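Local structure of cytolethal distending toxin protein C (Haemophilus ducreyi, 1SR4) at residues Leu106-Leu111 with Glu127-Ser132. The protein serves as the CdtC subunit of the three-chain cytolethal distending toxin, a bacterial genotoxin, and is a ricin-type lectin-like protein that may bind carbohydrate. Sequence-based numbering, arbitrary orientation.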
ATOM      1  N   LEU C 106     -10.631   9.871   8.167  1.00 10.02           N
ATOM      2  CA  LEU C 106     -11.744  10.634   8.700  1.00 10.98           C
ATOM      3  C   LEU C 106     -12.489  10.859   7.385  1.00  9.81           C
ATOM      4  O   LEU C 106     -11.866  10.892   6.320  1.00 11.07           O
ATOM      5  CB  LEU C 106     -11.297  11.988   9.260  1.00 11.24           C
ATOM      6  CG  LEU C 106     -11.169  12.113  10.774  1.00 16.67           C
ATOM      7  CD1 LEU C 106      -9.999  11.274  11.224  1.00 17.20           C
ATOM      8  CD2 LEU C 106     -10.969  13.586  11.180  1.00 17.50           C
ATOM      9  N   ILE C 107     -13.805  10.988   7.425  1.00  9.67           N
ATOM     10  CA  ILE C 107     -14.537  11.233   6.189  1.00  9.67           C
ATOM     11  C   ILE C 107     -15.495  12.396   6.380  1.00 11.47           C
ATOM     12  O   ILE C 107     -16.338  12.365   7.282  1.00 11.18           O
ATOM     13  CB  ILE C 107     -15.364  10.008   5.737  1.00 10.50           C
ATOM     14  CG1 ILE C 107     -14.449   8.793   5.546  1.00 10.23           C
ATOM     15  CG2 ILE C 107     -16.081  10.338   4.415  1.00 10.40           C
ATOM     16  CD1 ILE C 107     -15.189   7.511   5.145  1.00 11.64           C
ATOM     17  N   LYS C 108     -15.359  13.426   5.549  1.00  9.88           N
ATOM     18  CA  LYS C 108     -16.261  14.565   5.645  1.00 11.99           C
ATOM     19  C   LYS C 108     -17.132  14.627   4.405  1.00 11.03           C
ATOM     20  O   LYS C 108     -16.810  14.004   3.384  1.00  8.49           O
ATOM     21  CB  LYS C 108     -15.464  15.877   5.771  1.00 13.68           C
ATOM     22  CG  LYS C 108     -14.535  15.904   6.971  1.00 17.76           C
ATOM     23  CD  LYS C 108     -14.299  17.313   7.480  1.00 18.52           C
ATOM     24  CE  LYS C 108     -13.106  17.965   6.827  1.00 21.19           C
ATOM     25  NZ  LYS C 108     -12.856  19.316   7.429  1.00 20.61           N
ATOM     26  N   ASP C 109     -18.254  15.344   4.497  1.00 11.18           N
ATOM     27  CA  ASP C 109     -19.098  15.529   3.325  1.00 13.27           C
ATOM     28  C   ASP C 109     -18.481  16.762   2.647  1.00 13.77           C
ATOM     29  O   ASP C 109     -17.927  17.648   3.318  1.00 13.02           O
ATOM     30  CB  ASP C 109     -20.573  15.762   3.709  1.00 15.66           C
ATOM     31  CG  ASP C 109     -20.796  17.069   4.451  1.00 19.79           C
ATOM     32  OD1 ASP C 109     -20.194  17.264   5.534  1.00 21.26           O
ATOM     33  OD2 ASP C 109     -21.582  17.903   3.945  1.00 22.77           O
ATOM     34  N   ALA C 110     -18.532  16.803   1.322  1.00 14.10           N
ATOM     35  CA  ALA C 110     -17.944  17.904   0.583  1.00 12.50           C
ATOM     36  C   ALA C 110     -18.701  19.207   0.733  1.00 12.20           C
ATOM     37  O   ALA C 110     -18.097  20.273   0.754  1.00 12.69           O
ATOM     38  CB  ALA C 110     -17.832  17.541  -0.902  1.00 12.05           C
ATOM     39  N   LEU C 111     -20.019  19.124   0.837  1.00 13.46           N
ATOM     40  CA  LEU C 111     -20.840  20.325   0.934  1.00 14.71           C
ATOM     41  C   LEU C 111     -20.717  21.125   2.232  1.00 15.62           C
ATOM     42  O   LEU C 111     -20.494  22.335   2.189  1.00 14.57           O
ATOM     43  CB  LEU C 111     -22.317  19.984   0.721  1.00 16.53           C
ATOM     44  CG  LEU C 111     -23.247  21.208   0.767  1.00 18.49           C
ATOM     45  CD1 LEU C 111     -23.070  22.025  -0.515  1.00 18.28           C
ATOM     46  CD2 LEU C 111     -24.681  20.776   0.895  1.00 18.24           C
ATOM     47  N   GLU C 127     -21.867  14.949  11.575  1.00 22.51           N
ATOM     48  CA  GLU C 127     -21.886  16.034  12.556  1.00 22.33           C
ATOM     49  C   GLU C 127     -20.763  17.053  12.445  1.00 21.20           C
ATOM     50  O   GLU C 127     -19.685  16.763  11.916  1.00 20.06           O
ATOM     51  CB  GLU C 127     -21.870  15.447  13.965  1.00 24.58           C
ATOM     52  CG  GLU C 127     -20.710  14.508  14.238  1.00 27.36           C
ATOM     53  CD  GLU C 127     -20.737  13.922  15.654  1.00 28.48           C
ATOM     54  OE1 GLU C 127     -20.677  14.701  16.632  1.00 30.32           O
ATOM     55  OE2 GLU C 127     -20.813  12.683  15.789  1.00 25.66           O
ATOM     56  N   PRO C 128     -21.000  18.264  12.966  1.00 20.26           N
ATOM     57  CA  PRO C 128     -19.996  19.330  12.926  1.00 19.23           C
ATOM     58  C   PRO C 128     -18.735  18.850  13.627  1.00 19.61           C
ATOM     59  O   PRO C 128     -18.806  18.203  14.665  1.00 17.70           O
ATOM     60  CB  PRO C 128     -20.666  20.467  13.702  1.00 19.21           C
ATOM     61  CG  PRO C 128     -22.127  20.211  13.511  1.00 20.18           C
ATOM     62  CD  PRO C 128     -22.221  18.720  13.655  1.00 20.23           C
ATOM     63  N   CYS C 129     -17.578  19.150  13.061  1.00 18.72           N
ATOM     64  CA  CYS C 129     -16.345  18.746  13.702  1.00 18.48           C
ATOM     65  C   CYS C 129     -15.342  19.883  13.692  1.00 19.05           C
ATOM     66  O   CYS C 129     -14.142  19.650  13.595  1.00 19.16           O
ATOM     67  CB  CYS C 129     -15.758  17.476  13.043  1.00 19.79           C
ATOM     68  SG  CYS C 129     -15.716  17.418  11.214  1.00 19.87           S
ATOM     69  N   GLY C 130     -15.854  21.112  13.804  1.00 19.73           N
ATOM     70  CA  GLY C 130     -15.009  22.291  13.844  1.00 20.28           C
ATOM     71  C   GLY C 130     -14.480  22.737  12.499  1.00 21.62           C
ATOM     72  O   GLY C 130     -15.055  22.432  11.449  1.00 23.34           O
ATOM     73  N   GLY C 131     -13.383  23.484  12.530  1.00 21.74           N
ATOM     74  CA  GLY C 131     -12.775  23.941  11.294  1.00 22.04           C
ATOM     75  C   GLY C 131     -11.837  22.856  10.784  1.00 20.83           C
ATOM     76  O   GLY C 131     -12.097  21.668  10.972  1.00 22.68           O
ATOM     77  N   SER C 132     -10.749  23.246  10.140  1.00 18.57           N
ATOM     78  CA  SER C 132      -9.802  22.270   9.613  1.00 16.37           C
ATOM     79  C   SER C 132      -9.447  21.200  10.650  1.00 15.57           C
ATOM     80  O   SER C 132      -9.231  21.503  11.834  1.00 15.03           O
ATOM     81  CB  SER C 132      -8.519  22.973   9.160  1.00 16.71           C
ATOM     82  OG  SER C 132      -7.580  22.035   8.670  1.00 16.03           O
TER
HETATM   83  O   HOH W   1     -13.792  20.081   9.856  1.00 22.09           O
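In the ricin-type beta-trefoil of this toxin subunit, Lys108 on the strand 105-109 lies against Cys129, in the loop that follows strand 125-127, and meets Gly131 through a water. This contact illustrates how a long basic side chain can join a strand to an irregular loop without any direct hydrogen bond between them. The aliphatic part of Lys108 does the touching: Lys108 CD rests 4.0 Å from Cys129 SG, a van der Waals contact with the sulfur that closes the disulfide to Cys115. That bridge ties the loop back to strand 115-117, so a single methylene, CD, rests against a sulfur held in place by the disulfide. Past CD the chain bends (chi3 -90°), and the ammonium group continues along the loop toward Gly131. Lys108 NZ and Gly131 O, 4.3 Å apart, are too far for a direct hydrogen bond. A water fills the step, accepting from Lys108 NZ at 2.7 Å and donating to Gly131 O at 2.6 Å, although it has more acceptors within reach than protons to give. The charge itself is met by a salt bridge to Asp61 OD2, while Asp61 OD1 bonds Ser132 OG, so the same acidic residue holds both sides.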